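Local coordinates for trehalose synthase regulatory protein (Candida albicans, PDB 5HUS) that probably acts as a regulatory subunit in trehalose synthesis, its C-terminal domain having the HAD-type fold of the trehalose-phosphatases, at residues I24-I29 and V246-G251; V71-Y76 and I92-E97; N272-T277 and A290-R295. One frame throughout, in Å; residues are numbered along the deposited sequence.

Interaction 1. Residues I24-I29 and V246-G251; sequences ILALEI and VLYSGG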
ATOM      1  N   ILE A  24       2.081   9.429   1.362  1.00 20.49           N
ATOM      2  CA  ILE A  24       1.994   8.069   0.842  1.00 16.63           C
ATOM      3  C   ILE A  24       0.629   7.874   0.210  1.00 18.28           C
ATOM      4  O   ILE A  24      -0.401   8.019   0.873  1.00 18.62           O
ATOM      5  CB  ILE A  24       2.241   7.024   1.959  1.00 17.69           C
ATOM      6  CG1 ILE A  24       3.676   7.171   2.477  1.00 22.16           C
ATOM      7  CG2 ILE A  24       1.986   5.608   1.442  1.00 17.31           C
ATOM      8  CD1 ILE A  24       3.954   6.428   3.746  1.00 40.04           C
ATOM      9  N   LEU A  25       0.628   7.597  -1.094  1.00 15.57           N
ATOM     10  CA  LEU A  25      -0.610   7.476  -1.852  1.00 14.98           C
ATOM     11  C   LEU A  25      -0.830   6.039  -2.311  1.00 16.62           C
ATOM     12  O   LEU A  25      -0.074   5.524  -3.138  1.00 19.04           O
ATOM     13  CB  LEU A  25      -0.586   8.415  -3.061  1.00 20.33           C
ATOM     14  CG  LEU A  25      -0.282   9.885  -2.746  1.00 19.73           C
ATOM     15  CD1 LEU A  25      -0.277  10.735  -4.026  1.00 20.49           C
ATOM     16  CD2 LEU A  25      -1.294  10.413  -1.741  1.00 19.52           C
ATOM     17  N   ALA A  26      -1.860   5.396  -1.765  1.00 15.59           N
ATOM     18  CA  ALA A  26      -2.240   4.048  -2.192  1.00 18.29           C
ATOM     19  C   ALA A  26      -3.239   4.169  -3.323  1.00 24.67           C
ATOM     20  O   ALA A  26      -4.434   4.337  -3.092  1.00 22.15           O
ATOM     21  CB  ALA A  26      -2.825   3.245  -1.028  1.00 17.10           C
ATOM     22  N   LEU A  27      -2.736   4.097  -4.549  1.00 18.40           N
ATOM     23  CA  LEU A  27      -3.555   4.326  -5.734  1.00 19.92           C
ATOM     24  C   LEU A  27      -3.456   3.159  -6.697  1.00 22.94           C
ATOM     25  O   LEU A  27      -2.430   2.484  -6.766  1.00 24.32           O
ATOM     26  CB  LEU A  27      -3.124   5.609  -6.443  1.00 23.09           C
ATOM     27  CG  LEU A  27      -3.130   6.907  -5.639  1.00 25.21           C
ATOM     28  CD1 LEU A  27      -2.540   8.042  -6.454  1.00 34.64           C
ATOM     29  CD2 LEU A  27      -4.544   7.242  -5.191  1.00 31.30           C
ATOM     30  N   GLU A  28      -4.531   2.927  -7.442  1.00 25.58           N
ATOM     31  CA  GLU A  28      -4.515   1.940  -8.512  1.00 21.44           C
ATOM     32  C   GLU A  28      -3.943   2.593  -9.765  1.00 26.21           C
ATOM     33  O   GLU A  28      -4.571   3.469 -10.353  1.00 27.82           O
ATOM     34  CB  GLU A  28      -5.922   1.407  -8.776  1.00 29.42           C
ATOM     35  CG  GLU A  28      -6.548   0.690  -7.594  1.00 38.83           C
ATOM     36  CD  GLU A  28      -6.067  -0.744  -7.456  1.00 64.38           C
ATOM     37  OE1 GLU A  28      -6.460  -1.586  -8.293  1.00 63.66           O
ATOM     38  OE2 GLU A  28      -5.297  -1.029  -6.515  1.00 57.59           O
ATOM     39  N   ILE A  29      -2.740   2.188 -10.150  1.00 23.80           N
ATOM     40  CA  ILE A  29      -2.083   2.781 -11.303  1.00 23.41           C
ATOM     41  C   ILE A  29      -2.232   1.842 -12.496  1.00 20.69           C
ATOM     42  O   ILE A  29      -1.999   0.640 -12.377  1.00 24.40           O
ATOM     43  CB  ILE A  29      -0.598   3.058 -11.017  1.00 27.00           C
ATOM     44  CG1 ILE A  29      -0.462   3.984  -9.809  1.00 31.77           C
ATOM     45  CG2 ILE A  29       0.082   3.667 -12.227  1.00 24.12           C
ATOM     46  CD1 ILE A  29      -1.108   5.336  -9.991  1.00 27.11           C
ATOM     47  N   VAL A 246       2.988  13.710   8.157  1.00 20.15           N
ATOM     48  CA  VAL A 246       2.777  12.486   7.376  1.00 17.74           C
ATOM     49  C   VAL A 246       1.328  12.412   6.903  1.00 23.42           C
ATOM     50  O   VAL A 246       0.399  12.696   7.666  1.00 22.88           O
ATOM     51  CB  VAL A 246       3.112  11.215   8.184  1.00 22.28           C
ATOM     52  CG1 VAL A 246       2.939   9.968   7.318  1.00 20.81           C
ATOM     53  CG2 VAL A 246       4.527  11.283   8.731  1.00 28.29           C
ATOM     54  N   LEU A 247       1.135  12.041   5.642  1.00 20.37           N
ATOM     55  CA  LEU A 247      -0.201  11.904   5.085  1.00 17.57           C
ATOM     56  C   LEU A 247      -0.321  10.564   4.370  1.00 18.65           C
ATOM     57  O   LEU A 247       0.595  10.148   3.665  1.00 20.49           O
ATOM     58  CB  LEU A 247      -0.507  13.057   4.119  1.00 18.23           C
ATOM     59  CG  LEU A 247      -1.905  13.171   3.493  1.00 20.06           C
ATOM     60  CD1 LEU A 247      -2.208  14.633   3.190  1.00 20.26           C
ATOM     61  CD2 LEU A 247      -2.059  12.345   2.217  1.00 25.43           C
ATOM     62  N   TYR A 248      -1.449   9.890   4.559  1.00 21.09           N
ATOM     63  CA  TYR A 248      -1.730   8.663   3.818  1.00 17.57           C
ATOM     64  C   TYR A 248      -3.086   8.781   3.166  1.00 16.88           C
ATOM     65  O   TYR A 248      -4.050   9.184   3.817  1.00 19.94           O
ATOM     66  CB  TYR A 248      -1.686   7.435   4.739  1.00 15.97           C
ATOM     67  CG  TYR A 248      -2.080   6.141   4.060  1.00 17.51           C
ATOM     68  CD1 TYR A 248      -3.413   5.737   3.998  1.00 20.05           C
ATOM     69  CD2 TYR A 248      -1.123   5.333   3.455  1.00 18.93           C
ATOM     70  CE1 TYR A 248      -3.780   4.563   3.358  1.00 19.61           C
ATOM     71  CE2 TYR A 248      -1.479   4.158   2.815  1.00 20.73           C
ATOM     72  CZ  TYR A 248      -2.807   3.779   2.774  1.00 19.71           C
ATOM     73  OH  TYR A 248      -3.178   2.606   2.158  1.00 23.73           O
ATOM     74  N   SER A 249      -3.158   8.449   1.877  1.00 16.85           N
ATOM     75  CA  SER A 249      -4.429   8.410   1.171  1.00 21.69           C
ATOM     76  C   SER A 249      -4.644   7.025   0.590  1.00 23.35           C
ATOM     77  O   SER A 249      -3.710   6.410   0.073  1.00 22.85           O
ATOM     78  CB  SER A 249      -4.479   9.456   0.058  1.00 24.95           C
ATOM     79  OG  SER A 249      -5.727   9.399  -0.612  1.00 30.96           O
ATOM     80  N   GLY A 250      -5.873   6.531   0.670  1.00 20.42           N
ATOM     81  CA  GLY A 250      -6.168   5.225   0.122  1.00 18.62           C
ATOM     82  C   GLY A 250      -7.619   5.069  -0.258  1.00 23.43           C
ATOM     83  O   GLY A 250      -8.296   6.043  -0.601  1.00 24.28           O
ATOM     84  N   GLY A 251      -8.088   3.831  -0.208  1.00 23.62           N
ATOM     85  CA  GLY A 251      -9.482   3.526  -0.444  1.00 27.70           C
ATOM     86  C   GLY A 251     -10.093   2.909   0.795  1.00 25.40           C
ATOM     87  O   GLY A 251      -9.620   3.123   1.908  1.00 25.53           O
TER
HETATM   88  O   HOH W   1      -6.090   7.193  -2.283  1.00 32.11           O
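Ile24, Leu25 and Ala26 run parallel to Tyr248, Ser249 and Gly250, the two short strand axes passing 4.8 Å apart at 8°, and three nearly straight backbone hydrogen bonds join the strands: Ile24 N to Leu247 O, Ser249 N to Ile24 O and Ala26 N to Ser249 O (2.8 Å).

On one face of the sheet Tyr248 lies against both Ile24 and Ala26. Its CG stands opposite the backbone N (chi1 175°), and the ring is thereby swung over the neighbouring strand, slanting past Ile24 and on to Ala26. Ile24 CG2 meets CD2 of the ring at 3.7 Å, while Ala26 CB comes within 3.3 Å of Tyr248 OH. The phenol oxygen is not left without partners in this apolar setting, since Asp256 OD1 and Asn259 ND2 both bond to it, and together they fix where the ring ends.

The pairing is the centre of a Rossmann-like HAD sheet, in which strand 20-26 lies directly beside strand 243-250. In active HAD phosphatases the C-terminal ends of these two strands carry the acidic residues of the catalytic centre. Here Ala26 probably stands at the first Asp of the family's DxD motif and Glu28 at the second, while Gly250-Gly251 ends the other strand, consistent with a regulatory rather than a hydrolytic role.

The reverse face is formed by Leu25 and Ser249, with Leu25 CD2 resting 3.8 Å from Ser249 CB and Leu304 and Leu300 of helix 297-304 lying over them. Just beyond the last backbone bond, water 1 sits 2.8 Å from Ser249 OG and donates weakly to both Ala26 O and Gly250 O, bridging the strands where their direct pairing gives out.

Interaction 2. Residues V71-Y76 and I92-E97; sequences VYLLSY and IGLIAE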
ATOM      1  N   VAL A  71       6.976  12.141  -1.907  1.00 21.15           N
ATOM      2  CA  VAL A  71       5.754  11.444  -2.290  1.00 17.27           C
ATOM      3  C   VAL A  71       6.056  10.008  -2.687  1.00 18.12           C
ATOM      4  O   VAL A  71       6.924   9.771  -3.527  1.00 19.24           O
ATOM      5  CB  VAL A  71       5.047  12.150  -3.464  1.00 21.91           C
ATOM      6  CG1 VAL A  71       3.763  11.429  -3.828  1.00 20.51           C
ATOM      7  CG2 VAL A  71       4.763  13.606  -3.101  1.00 20.92           C
ATOM      8  N   TYR A  72       5.351   9.062  -2.063  1.00 18.11           N
ATOM      9  CA  TYR A  72       5.499   7.632  -2.364  1.00 17.35           C
ATOM     10  C   TYR A  72       4.194   7.019  -2.829  1.00 17.57           C
ATOM     11  O   TYR A  72       3.135   7.276  -2.255  1.00 19.79           O
ATOM     12  CB  TYR A  72       6.004   6.859  -1.138  1.00 15.87           C
ATOM     13  CG  TYR A  72       7.475   7.037  -0.908  1.00 20.01           C
ATOM     14  CD1 TYR A  72       7.976   8.235  -0.405  1.00 18.04           C
ATOM     15  CD2 TYR A  72       8.371   6.019  -1.206  1.00 19.25           C
ATOM     16  CE1 TYR A  72       9.333   8.410  -0.215  1.00 20.57           C
ATOM     17  CE2 TYR A  72       9.730   6.184  -1.012  1.00 18.45           C
ATOM     18  CZ  TYR A  72      10.204   7.382  -0.525  1.00 19.46           C
ATOM     19  OH  TYR A  72      11.555   7.545  -0.322  1.00 20.77           O
ATOM     20  N   LEU A  73       4.281   6.210  -3.880  1.00 18.62           N
ATOM     21  CA  LEU A  73       3.160   5.393  -4.324  1.00 16.05           C
ATOM     22  C   LEU A  73       3.186   4.029  -3.640  1.00 15.37           C
ATOM     23  O   LEU A  73       4.216   3.358  -3.638  1.00 18.70           O
ATOM     24  CB  LEU A  73       3.210   5.202  -5.839  1.00 15.29           C
ATOM     25  CG  LEU A  73       2.210   4.184  -6.388  1.00 20.14           C
ATOM     26  CD1 LEU A  73       0.811   4.782  -6.417  1.00 17.88           C
ATOM     27  CD2 LEU A  73       2.638   3.704  -7.779  1.00 26.44           C
ATOM     28  N   LEU A  74       2.058   3.631  -3.057  1.00 14.41           N
ATOM     29  CA  LEU A  74       1.910   2.292  -2.490  1.00 15.84           C
ATOM     30  C   LEU A  74       1.020   1.508  -3.432  1.00 18.46           C
ATOM     31  O   LEU A  74      -0.130   1.884  -3.669  1.00 19.30           O
ATOM     32  CB  LEU A  74       1.320   2.343  -1.073  1.00 17.82           C
ATOM     33  CG  LEU A  74       0.973   1.000  -0.419  1.00 15.62           C
ATOM     34  CD1 LEU A  74       2.210   0.113  -0.253  1.00 17.12           C
ATOM     35  CD2 LEU A  74       0.287   1.219   0.927  1.00 22.42           C
ATOM     36  N   SER A  75       1.564   0.426  -3.979  1.00 15.19           N
ATOM     37  CA  SER A  75       0.918  -0.312  -5.063  1.00 18.61           C
ATOM     38  C   SER A  75       1.031  -1.807  -4.838  1.00 16.26           C
ATOM     39  O   SER A  75       2.022  -2.277  -4.272  1.00 16.55           O
ATOM     40  CB  SER A  75       1.555   0.062  -6.403  1.00 18.96           C
ATOM     41  OG  SER A  75       1.089  -0.768  -7.459  1.00 18.41           O
ATOM     42  N   TYR A  76       0.025  -2.550  -5.290  1.00 16.91           N
ATOM     43  CA  TYR A  76       0.081  -4.013  -5.261  1.00 18.44           C
ATOM     44  C   TYR A  76       0.953  -4.586  -6.368  1.00 15.20           C
ATOM     45  O   TYR A  76       1.290  -5.769  -6.340  1.00 19.08           O
ATOM     46  CB  TYR A  76      -1.318  -4.621  -5.386  1.00 22.43           C
ATOM     47  CG  TYR A  76      -2.131  -4.584  -4.118  1.00 34.08           C
ATOM     48  CD1 TYR A  76      -1.865  -5.460  -3.076  1.00 33.20           C
ATOM     49  CD2 TYR A  76      -3.176  -3.683  -3.972  1.00 43.50           C
ATOM     50  CE1 TYR A  76      -2.612  -5.427  -1.913  1.00 39.13           C
ATOM     51  CE2 TYR A  76      -3.928  -3.643  -2.820  1.00 36.43           C
ATOM     52  CZ  TYR A  76      -3.643  -4.516  -1.793  1.00 35.94           C
ATOM     53  OH  TYR A  76      -4.394  -4.477  -0.641  1.00 49.59           O
ATOM     54  N   ILE A  92       9.123  10.148  -7.919  1.00 24.54           N
ATOM     55  CA  ILE A  92       8.129   9.413  -7.144  1.00 22.69           C
ATOM     56  C   ILE A  92       8.740   8.177  -6.476  1.00 21.61           C
ATOM     57  O   ILE A  92       9.292   7.304  -7.148  1.00 21.10           O
ATOM     58  CB  ILE A  92       6.947   8.962  -8.039  1.00 23.75           C
ATOM     59  CG1 ILE A  92       6.290  10.170  -8.720  1.00 32.62           C
ATOM     60  CG2 ILE A  92       5.924   8.164  -7.239  1.00 28.81           C
ATOM     61  CD1 ILE A  92       4.907   9.882  -9.240  1.00 48.38           C
ATOM     62  N   GLY A  93       8.641   8.100  -5.154  1.00 20.95           N
ATOM     63  CA  GLY A  93       9.065   6.903  -4.454  1.00 16.64           C
ATOM     64  C   GLY A  93       8.092   5.771  -4.734  1.00 16.60           C
ATOM     65  O   GLY A  93       6.901   6.004  -4.980  1.00 16.33           O
ATOM     66  N   LEU A  94       8.597   4.542  -4.717  1.00 19.58           N
ATOM     67  CA  LEU A  94       7.766   3.387  -5.025  1.00 19.12           C
ATOM     68  C   LEU A  94       7.772   2.351  -3.919  1.00 18.45           C
ATOM     69  O   LEU A  94       8.827   2.006  -3.367  1.00 21.47           O
ATOM     70  CB  LEU A  94       8.229   2.732  -6.334  1.00 18.20           C
ATOM     71  CG  LEU A  94       8.253   3.653  -7.565  1.00 18.80           C
ATOM     72  CD1 LEU A  94       8.992   2.985  -8.729  1.00 22.61           C
ATOM     73  CD2 LEU A  94       6.850   4.064  -7.980  1.00 19.14           C
ATOM     74  N   ILE A  95       6.587   1.843  -3.602  1.00 16.60           N
ATOM     75  CA  ILE A  95       6.456   0.708  -2.698  1.00 15.04           C
ATOM     76  C   ILE A  95       5.677  -0.369  -3.455  1.00 19.80           C
ATOM     77  O   ILE A  95       4.519  -0.160  -3.811  1.00 17.87           O
ATOM     78  CB  ILE A  95       5.744   1.091  -1.386  1.00 18.01           C
ATOM     79  CG1 ILE A  95       6.454   2.266  -0.712  1.00 21.22           C
ATOM     80  CG2 ILE A  95       5.737  -0.089  -0.434  1.00 16.46           C
ATOM     81  CD1 ILE A  95       5.651   2.888   0.421  1.00 19.74           C
ATOM     82  N   ALA A  96       6.327  -1.503  -3.717  1.00 15.88           N
ATOM     83  CA  ALA A  96       5.758  -2.546  -4.572  1.00 15.05           C
ATOM     84  C   ALA A  96       5.217  -3.722  -3.769  1.00 17.55           C
ATOM     85  O   ALA A  96       5.665  -3.978  -2.650  1.00 17.54           O
ATOM     86  CB  ALA A  96       6.805  -3.047  -5.564  1.00 18.24           C
ATOM     87  N   GLU A  97       4.261  -4.432  -4.367  1.00 16.61           N
ATOM     88  CA  GLU A  97       3.586  -5.575  -3.743  1.00 17.53           C
ATOM     89  C   GLU A  97       3.176  -5.262  -2.312  1.00 18.49           C
ATOM     90  O   GLU A  97       3.422  -6.035  -1.379  1.00 17.16           O
ATOM     91  CB  GLU A  97       4.468  -6.829  -3.800  1.00 19.31           C
ATOM     92  CG  GLU A  97       4.774  -7.258  -5.238  1.00 19.41           C
ATOM     93  CD  GLU A  97       5.239  -8.697  -5.356  1.00 18.04           C
ATOM     94  OE1 GLU A  97       4.704  -9.574  -4.634  1.00 17.19           O
ATOM     95  OE2 GLU A  97       6.132  -8.953  -6.187  1.00 19.40           O
TER
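With CG placed opposite its own carbonyl carbon (chi1 -77°), Tyr72 lays its ring across Gly93, whereas Leu74 (chi1 174°) turns its chain the other way, beside the carbonyl carbon, to bring CD1 onto Ile95. The glycine contact is a CH-pi one: Gly93 CA lies over one ring face, 3.8 Å from the ring centroid and shifted toward the rim. The bare CA of Gly93 lets the ring lie directly on the backbone, with CA 3.4 Å above the ring plane. Farther along the face of the sheet that carries Tyr72, the side chains of Leu74 and Ile95 slant past each other, CD1 to CG2 at 3.5 Å; Ala204 and Val208 of helix 200-213 touch Ile95, and Asn259 of helix 254-265 touches Leu74. Leu73 and Leu94 fill the other face, CD2 to CD2 at 4.2 Å, against Phe86 of helix 79-86. That helix connects the two parallel strands, making this a beta-alpha-beta unit.

Backbone bonds alternate between the two strands: Gly93 N to Val71 O, Leu73 N to Gly93 O, Ile95 N to Leu73 O (2.8 Å) and Ser75 N to Ile95 O. The pairing stops there, for Ser75 O and Glu97 N are close but badly aligned.

None of these bonds uses a side chain, and the polar groups at the ends find partners outside: Tyr72 OH in His212 and Ile105 N, the Glu97 carboxylate in Thr148 OG1 and the backbone N of Ala147 and Asp146. The chemistry thus implies cohesion by main-chain bonding and apolar packing, with polar ends satisfied by the surrounding shell.

Interaction 3. Residues N272-T277 and A290-R295; sequences NTLTVT and ATYGVR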
ATOM      1  N   ASN A 272       2.068  16.504  12.770  1.00 30.53           N
ATOM      2  CA  ASN A 272       0.893  16.568  11.917  1.00 24.35           C
ATOM      3  C   ASN A 272       0.709  15.250  11.177  1.00 24.62           C
ATOM      4  O   ASN A 272       1.657  14.732  10.589  1.00 24.90           O
ATOM      5  CB  ASN A 272       1.001  17.720  10.919  1.00 27.96           C
ATOM      6  CG  ASN A 272       0.597  19.043  11.523  1.00 31.03           C
ATOM      7  OD1 ASN A 272       0.440  19.157  12.739  1.00 27.31           O
ATOM      8  ND2 ASN A 272       0.414  20.051  10.677  1.00 27.79           N
ATOM      9  N   THR A 273      -0.497  14.694  11.256  1.00 24.32           N
ATOM     10  CA  THR A 273      -0.848  13.492  10.504  1.00 22.86           C
ATOM     11  C   THR A 273      -2.200  13.723   9.857  1.00 26.73           C
ATOM     12  O   THR A 273      -3.026  14.472  10.376  1.00 28.04           O
ATOM     13  CB  THR A 273      -0.895  12.213  11.388  1.00 30.67           C
ATOM     14  OG1 THR A 273      -1.978  12.304  12.326  1.00 33.11           O
ATOM     15  CG2 THR A 273       0.415  12.021  12.144  1.00 26.13           C
ATOM     16  N   LEU A 274      -2.422  13.103   8.707  1.00 20.95           N
ATOM     17  CA  LEU A 274      -3.697  13.233   8.026  1.00 18.94           C
ATOM     18  C   LEU A 274      -3.967  11.953   7.257  1.00 23.50           C
ATOM     19  O   LEU A 274      -3.099  11.447   6.557  1.00 21.76           O
ATOM     20  CB  LEU A 274      -3.697  14.448   7.088  1.00 21.42           C
ATOM     21  CG  LEU A 274      -4.994  14.876   6.382  1.00 25.99           C
ATOM     22  CD1 LEU A 274      -4.906  16.348   5.992  1.00 24.01           C
ATOM     23  CD2 LEU A 274      -5.294  14.034   5.143  1.00 22.47           C
ATOM     24  N   THR A 275      -5.172  11.429   7.408  1.00 21.16           N
ATOM     25  CA  THR A 275      -5.603  10.283   6.630  1.00 21.53           C
ATOM     26  C   THR A 275      -6.833  10.677   5.822  1.00 25.72           C
ATOM     27  O   THR A 275      -7.737  11.338   6.337  1.00 22.78           O
ATOM     28  CB  THR A 275      -5.921   9.076   7.522  1.00 23.83           C
ATOM     29  OG1 THR A 275      -6.802   9.483   8.576  1.00 24.60           O
ATOM     30  CG2 THR A 275      -4.644   8.515   8.135  1.00 24.05           C
ATOM     31  N   VAL A 276      -6.857  10.281   4.556  1.00 22.47           N
ATOM     32  CA  VAL A 276      -7.978  10.607   3.684  1.00 24.82           C
ATOM     33  C   VAL A 276      -8.298   9.420   2.785  1.00 25.27           C
ATOM     34  O   VAL A 276      -7.395   8.762   2.259  1.00 23.10           O
ATOM     35  CB  VAL A 276      -7.690  11.869   2.832  1.00 25.04           C
ATOM     36  CG1 VAL A 276      -6.354  11.746   2.109  1.00 27.60           C
ATOM     37  CG2 VAL A 276      -8.815  12.123   1.845  1.00 25.17           C
ATOM     38  N   THR A 277      -9.582   9.119   2.638  1.00 19.06           N
ATOM     39  CA  THR A 277      -9.990   8.009   1.797  1.00 17.92           C
ATOM     40  C   THR A 277     -10.796   8.484   0.600  1.00 19.38           C
ATOM     41  O   THR A 277     -11.525   9.472   0.684  1.00 23.09           O
ATOM     42  CB  THR A 277     -10.825   6.970   2.573  1.00 22.91           C
ATOM     43  OG1 THR A 277     -11.125   5.868   1.709  1.00 26.01           O
ATOM     44  CG2 THR A 277     -12.132   7.569   3.084  1.00 22.67           C
ATOM     45  N   ALA A 290     -10.250   6.590   8.428  1.00 21.84           N
ATOM     46  CA  ALA A 290      -9.767   7.794   7.759  1.00 24.94           C
ATOM     47  C   ALA A 290     -10.513   9.013   8.295  1.00 25.08           C
ATOM     48  O   ALA A 290     -11.718   8.956   8.532  1.00 27.15           O
ATOM     49  CB  ALA A 290      -9.931   7.687   6.244  1.00 22.56           C
ATOM     50  N   THR A 291      -9.795  10.110   8.494  1.00 20.92           N
ATOM     51  CA  THR A 291     -10.423  11.334   8.991  1.00 29.16           C
ATOM     52  C   THR A 291     -11.218  12.038   7.900  1.00 32.11           C
ATOM     53  O   THR A 291     -12.334  12.510   8.138  1.00 31.69           O
ATOM     54  CB  THR A 291      -9.380  12.317   9.552  1.00 27.73           C
ATOM     55  OG1 THR A 291      -8.559  11.649  10.515  1.00 28.78           O
ATOM     56  CG2 THR A 291     -10.064  13.518  10.203  1.00 32.14           C
ATOM     57  N   TYR A 292     -10.642  12.095   6.702  1.00 25.81           N
ATOM     58  CA  TYR A 292     -11.220  12.851   5.591  1.00 26.92           C
ATOM     59  C   TYR A 292     -11.652  11.957   4.436  1.00 31.13           C
ATOM     60  O   TYR A 292     -11.169  10.833   4.296  1.00 29.60           O
ATOM     61  CB  TYR A 292     -10.213  13.878   5.073  1.00 24.51           C
ATOM     62  CG  TYR A 292      -9.839  14.958   6.057  1.00 23.78           C
ATOM     63  CD1 TYR A 292     -10.519  16.170   6.078  1.00 33.05           C
ATOM     64  CD2 TYR A 292      -8.789  14.779   6.950  1.00 29.89           C
ATOM     65  CE1 TYR A 292     -10.173  17.169   6.974  1.00 34.11           C
ATOM     66  CE2 TYR A 292      -8.437  15.768   7.847  1.00 31.71           C
ATOM     67  CZ  TYR A 292      -9.131  16.962   7.855  1.00 33.30           C
ATOM     68  OH  TYR A 292      -8.777  17.953   8.750  1.00 34.42           O
ATOM     69  N   GLY A 293     -12.549  12.466   3.596  1.00 30.65           N
ATOM     70  CA  GLY A 293     -12.942  11.759   2.385  1.00 28.62           C
ATOM     71  C   GLY A 293     -12.897  12.636   1.140  1.00 35.47           C
ATOM     72  O   GLY A 293     -13.173  13.834   1.212  1.00 32.57           O
ATOM     73  N   VAL A 294     -12.528  12.041   0.006  1.00 30.69           N
ATOM     74  CA  VAL A 294     -12.610  12.696  -1.304  1.00 27.95           C
ATOM     75  C   VAL A 294     -13.388  11.818  -2.268  1.00 31.39           C
ATOM     76  O   VAL A 294     -13.300  10.595  -2.205  1.00 28.80           O
ATOM     77  CB  VAL A 294     -11.227  12.977  -1.934  1.00 43.07           C
ATOM     78  CG1 VAL A 294     -10.780  14.403  -1.666  1.00 44.89           C
ATOM     79  CG2 VAL A 294     -10.199  11.955  -1.477  1.00 35.39           C
ATOM     80  N   ARG A 295     -14.127  12.431  -3.187  1.00 35.09           N
ATOM     81  CA  ARG A 295     -15.007  11.653  -4.051  1.00 38.61           C
ATOM     82  C   ARG A 295     -14.379  11.257  -5.384  1.00 45.17           C
ATOM     83  O   ARG A 295     -14.965  10.480  -6.136  1.00 51.22           O
ATOM     84  CB  ARG A 295     -16.309  12.420  -4.286  1.00 39.58           C
ATOM     85  CG  ARG A 295     -17.064  12.648  -2.994  1.00 39.02           C
ATOM     86  CD  ARG A 295     -18.541  12.910  -3.200  1.00 50.74           C
ATOM     87  NE  ARG A 295     -19.275  12.660  -1.963  1.00 54.20           N
ATOM     88  CZ  ARG A 295     -20.005  11.572  -1.734  1.00 55.90           C
ATOM     89  NH1 ARG A 295     -20.120  10.637  -2.669  1.00 45.02           N
ATOM     90  NH2 ARG A 295     -20.629  11.423  -0.573  1.00 52.83           N
TER
HETATM   91  O   HOH W   2      -6.283  12.720  10.076  1.00 26.83           O
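The Tyr292 ring presents an edge to Thr275, whose carbonyl oxygen lies near the ring plane, 3.7 Å from Tyr292 CD2. Leu274 approaches the ring obliquely, its CG 3.8 Å from Tyr292 CD2, the two side chains crossing at about a right angle.

Thr275 O does double work at that edge. It accepts a firm bond from Tyr292 N (3.0 Å) and a weak one from Thr291 N, and the latter makes its better bond to Thr275 OG1 (3.1 Å). The threonine hydroxyl is put there by a chi1 of 50°, which wedges OG1 between the backbone N and the carbonyl carbon; it is also bonded to Asn264 OD1. Water 2 joins Thr275 N to Thr291 OG1, completing a small polar cluster where the second strand begins.

Thereafter the backbones pair in regular parallel fashion, Thr277 N to Tyr292 O (2.9 Å) and Val294 N to Thr277 O (2.8 Å), although the short strand axes diverge by 37°. Val276 CG2 packs on Val294 CG2 (3.6 Å) on the Tyr292 side, and Ala290 CB rests against CB and CG2 of Thr277 on the opposite side.

The pairing lies toward one margin of the parallel, Rossmann-like sheet of the HAD fold: strand 272-278 is flanked by 292-294 and 243-250, and strand 4-5 lies beyond 292-294. Helix 254-265 covers Thr275 and Ala290 through Tyr260, while helix 8-15 sets Trp14 on Leu274 and Ala10 on Tyr292.

All three interactions belong to one sheet, in which the strands concerned run in the order 292-294, 272-278, 243-250, 20-26, 69-74, 93-96. Interaction 1 holds the middle and is bonded to both flanks: Leu25 N probably donates to Tyr72 O of interaction 2 (2.8 Å), and Tyr248 N to Leu274 O of interaction 3 (3.0 Å). Its centre is about 9 Å from that of interaction 2 and about 10 Å from that of interaction 3, whereas interactions 2 and 3 are about 18 Å apart between centres and do not touch. The region round Ala26, Ser75 and Gly250, at the C-terminal side of the sheet, is probably where active HAD phosphatases have their catalytic centre.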